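Local structure of oligopeptide-binding protein AppA (Bacillus subtilis, 1XOC) at residues R119-E124 / D426-F431. The protein binds oligopeptides as the extracytoplasmic receptor of an ABC transport system that serves sporulation and genetic competence in Bacillus subtilis. Sequence-based numbering, arbitrary orientation.
Sequences RGSTYE and DQYDIF
Across the closed cleft of this cluster C peptide-binding protein, S121 and E124 of one lobe meet D429 and Y428 of the other, beside the bound nonapeptide. Residues 119-124 belong to the loop between helix 100-108 and strand 126-133; D429 and Y428 sit on the short helix 428-431. The S121 hydroxyl OG donates to D429 OD1 at 2.4 Å, shorter than an ordinary hydrogen bond, so the exact separation is doubtful and implies no special strength. A short hydroxyl side chain suits a place where the CA atoms of S121 and D429 lie 6.2 Å apart, and the aspartate supplies its acceptor. With S121 OG anti to the backbone N (chi1 -153°), the hydroxyl also lies at the rim of the Y428 ring, 3.5 Å from CE2 and near the ring plane. Beside this bond Y428 OH donates to E124 OE2 over 2.8 Å, taken up on the syn lone pair. Glutamate suits the place because its chain runs extended beyond CG and carries the carboxylate across to the phenol, the two flat groups turned 58° apart. The phenol is also hydrogen-bonded to S434, and its ring makes a cation-pi contact with K458. A phenylalanine in place of Y428 would keep the ring but would probably leave E124 OE2 without its phenol donor, free to turn, and S434 without its partner. On the peptide side, R119 NH1 hydrogen-bonds the ligand's backbone. D426 precedes the turn into helix 428-431; its OD1 forms a salt bridge with K458, while OD2 accepts the capping bond from Y428 N at 2.9 Å, met from 40° out of the carboxylate plane.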
loop_
_atom_site.group_PDB
_atom_site.type_symbol
_atom_site.label_atom_id
_atom_site.label_comp_id
_atom_site.label_asym_id
_atom_site.label_seq_id
_atom_site.Cartn_x
_atom_site.Cartn_y
_atom_site.Cartn_z
ATOM N N ARG A 119 7.119 -10.529 0.460
ATOM C CA ARG A 119 6.658 -10.185 1.808
ATOM C C ARG A 119 7.510 -10.784 2.912
ATOM O O ARG A 119 7.063 -10.868 4.073
ATOM C CB ARG A 119 5.182 -10.585 1.983
ATOM C CG ARG A 119 4.221 -9.807 1.099
ATOM C CD ARG A 119 4.307 -8.341 1.347
ATOM N NE ARG A 119 3.154 -7.634 0.839
ATOM C CZ ARG A 119 2.947 -6.343 1.069
ATOM N NH1 ARG A 119 3.776 -5.665 1.849
ATOM N NH2 ARG A 119 1.894 -5.758 0.557
ATOM N N GLY A 120 8.751 -11.143 2.602
ATOM C CA GLY A 120 9.626 -11.761 3.605
ATOM C C GLY A 120 9.831 -10.945 4.874
ATOM O O GLY A 120 9.932 -11.529 5.945
ATOM N N SER A 121 9.884 -9.620 4.734
ATOM C CA SER A 121 10.106 -8.662 5.839
ATOM C C SER A 121 9.107 -8.844 6.977
ATOM O O SER A 121 9.444 -8.713 8.154
ATOM C CB SER A 121 9.975 -7.220 5.325
ATOM O OG SER A 121 10.769 -6.350 6.133
ATOM N N THR A 122 7.882 -9.160 6.614
ATOM C CA THR A 122 6.813 -9.326 7.565
ATOM C C THR A 122 6.993 -10.529 8.496
ATOM O O THR A 122 6.428 -10.562 9.614
ATOM C CB THR A 122 5.498 -9.422 6.786
ATOM O OG1 THR A 122 5.369 -8.248 5.951
ATOM C CG2 THR A 122 4.296 -9.526 7.734
ATOM N N TYR A 123 7.763 -11.528 8.053
ATOM C CA TYR A 123 7.891 -12.817 8.745
ATOM C C TYR A 123 9.303 -13.122 9.199
ATOM O O TYR A 123 9.519 -14.120 9.890
ATOM C CB TYR A 123 7.334 -13.991 7.888
ATOM C CG TYR A 123 5.944 -13.691 7.367
ATOM C CD1 TYR A 123 5.771 -13.125 6.107
ATOM C CD2 TYR A 123 4.796 -13.839 8.192
ATOM C CE1 TYR A 123 4.526 -12.792 5.627
ATOM C CE2 TYR A 123 3.528 -13.480 7.712
ATOM C CZ TYR A 123 3.410 -12.963 6.416
ATOM O OH TYR A 123 2.158 -12.579 5.952
ATOM N N GLU A 124 10.272 -12.288 8.836
ATOM C CA GLU A 124 11.659 -12.669 9.116
ATOM C C GLU A 124 12.047 -12.720 10.600
ATOM O O GLU A 124 13.091 -13.278 10.957
ATOM C CB GLU A 124 12.647 -11.837 8.332
ATOM C CG GLU A 124 12.567 -10.392 8.526
ATOM C CD GLU A 124 13.700 -9.686 7.782
ATOM O OE1 GLU A 124 14.433 -10.392 7.052
ATOM O OE2 GLU A 124 13.882 -8.464 7.932
ATOM N N ASP A 426 7.141 1.704 10.680
ATOM C CA ASP A 426 8.510 1.151 10.610
ATOM C C ASP A 426 8.941 1.192 9.120
ATOM O O ASP A 426 8.340 0.514 8.242
ATOM C CB ASP A 426 8.600 -0.275 11.227
ATOM C CG ASP A 426 10.041 -0.873 11.195
ATOM O OD1 ASP A 426 10.305 -1.965 11.807
ATOM O OD2 ASP A 426 10.932 -0.238 10.587
ATOM N N GLN A 427 9.971 2.007 8.861
ATOM C CA GLN A 427 10.492 2.311 7.528
ATOM C C GLN A 427 11.421 1.232 6.983
ATOM O O GLN A 427 11.849 1.312 5.838
ATOM C CB GLN A 427 11.303 3.610 7.586
ATOM C CG GLN A 427 10.548 4.826 8.080
ATOM C CD GLN A 427 9.297 5.043 7.341
ATOM O OE1 GLN A 427 8.219 5.196 7.944
ATOM N NE2 GLN A 427 9.392 5.026 6.014
ATOM N N TYR A 428 11.764 0.259 7.814
ATOM C CA TYR A 428 12.671 -0.823 7.440
ATOM C C TYR A 428 12.207 -1.515 6.140
ATOM O O TYR A 428 13.017 -1.799 5.267
ATOM C CB TYR A 428 12.746 -1.822 8.589
ATOM C CG TYR A 428 13.607 -3.030 8.359
ATOM C CD1 TYR A 428 14.907 -3.101 8.839
ATOM C CD2 TYR A 428 13.089 -4.143 7.703
ATOM C CE1 TYR A 428 15.670 -4.243 8.646
ATOM C CE2 TYR A 428 13.845 -5.276 7.511
ATOM C CZ TYR A 428 15.132 -5.316 7.969
ATOM O OH TYR A 428 15.875 -6.466 7.780
ATOM N N ASP A 429 10.906 -1.793 6.023
ATOM C CA ASP A 429 10.390 -2.581 4.907
ATOM C C ASP A 429 10.665 -1.913 3.570
ATOM O O ASP A 429 10.825 -2.591 2.559
ATOM C CB ASP A 429 8.865 -2.838 5.058
ATOM C CG ASP A 429 8.526 -3.849 6.147
ATOM O OD1 ASP A 429 9.456 -4.468 6.711
ATOM O OD2 ASP A 429 7.298 -4.061 6.442
ATOM N N ILE A 430 10.701 -0.587 3.568
ATOM C CA ILE A 430 10.804 0.200 2.346
ATOM C C ILE A 430 12.216 0.740 2.084
ATOM O O ILE A 430 12.618 0.842 0.934
ATOM C CB ILE A 430 9.769 1.370 2.389
ATOM C CG1 ILE A 430 8.332 0.792 2.355
ATOM C CG2 ILE A 430 9.987 2.332 1.249
ATOM C CD1 ILE A 430 7.237 1.858 2.592
ATOM N N PHE A 431 12.959 1.073 3.127
ATOM C CA PHE A 431 14.256 1.771 2.976
ATOM C C PHE A 431 15.507 1.035 3.446
ATOM O O PHE A 431 16.636 1.462 3.140
ATOM C CB PHE A 431 14.197 3.147 3.638
ATOM C CG PHE A 431 13.184 4.094 3.017
ATOM C CD1 PHE A 431 13.347 4.574 1.728
ATOM C CD2 PHE A 431 12.066 4.494 3.726
ATOM C CE1 PHE A 431 12.405 5.446 1.172
ATOM C CE2 PHE A 431 11.121 5.353 3.150
ATOM C CZ PHE A 431 11.327 5.837 1.877
#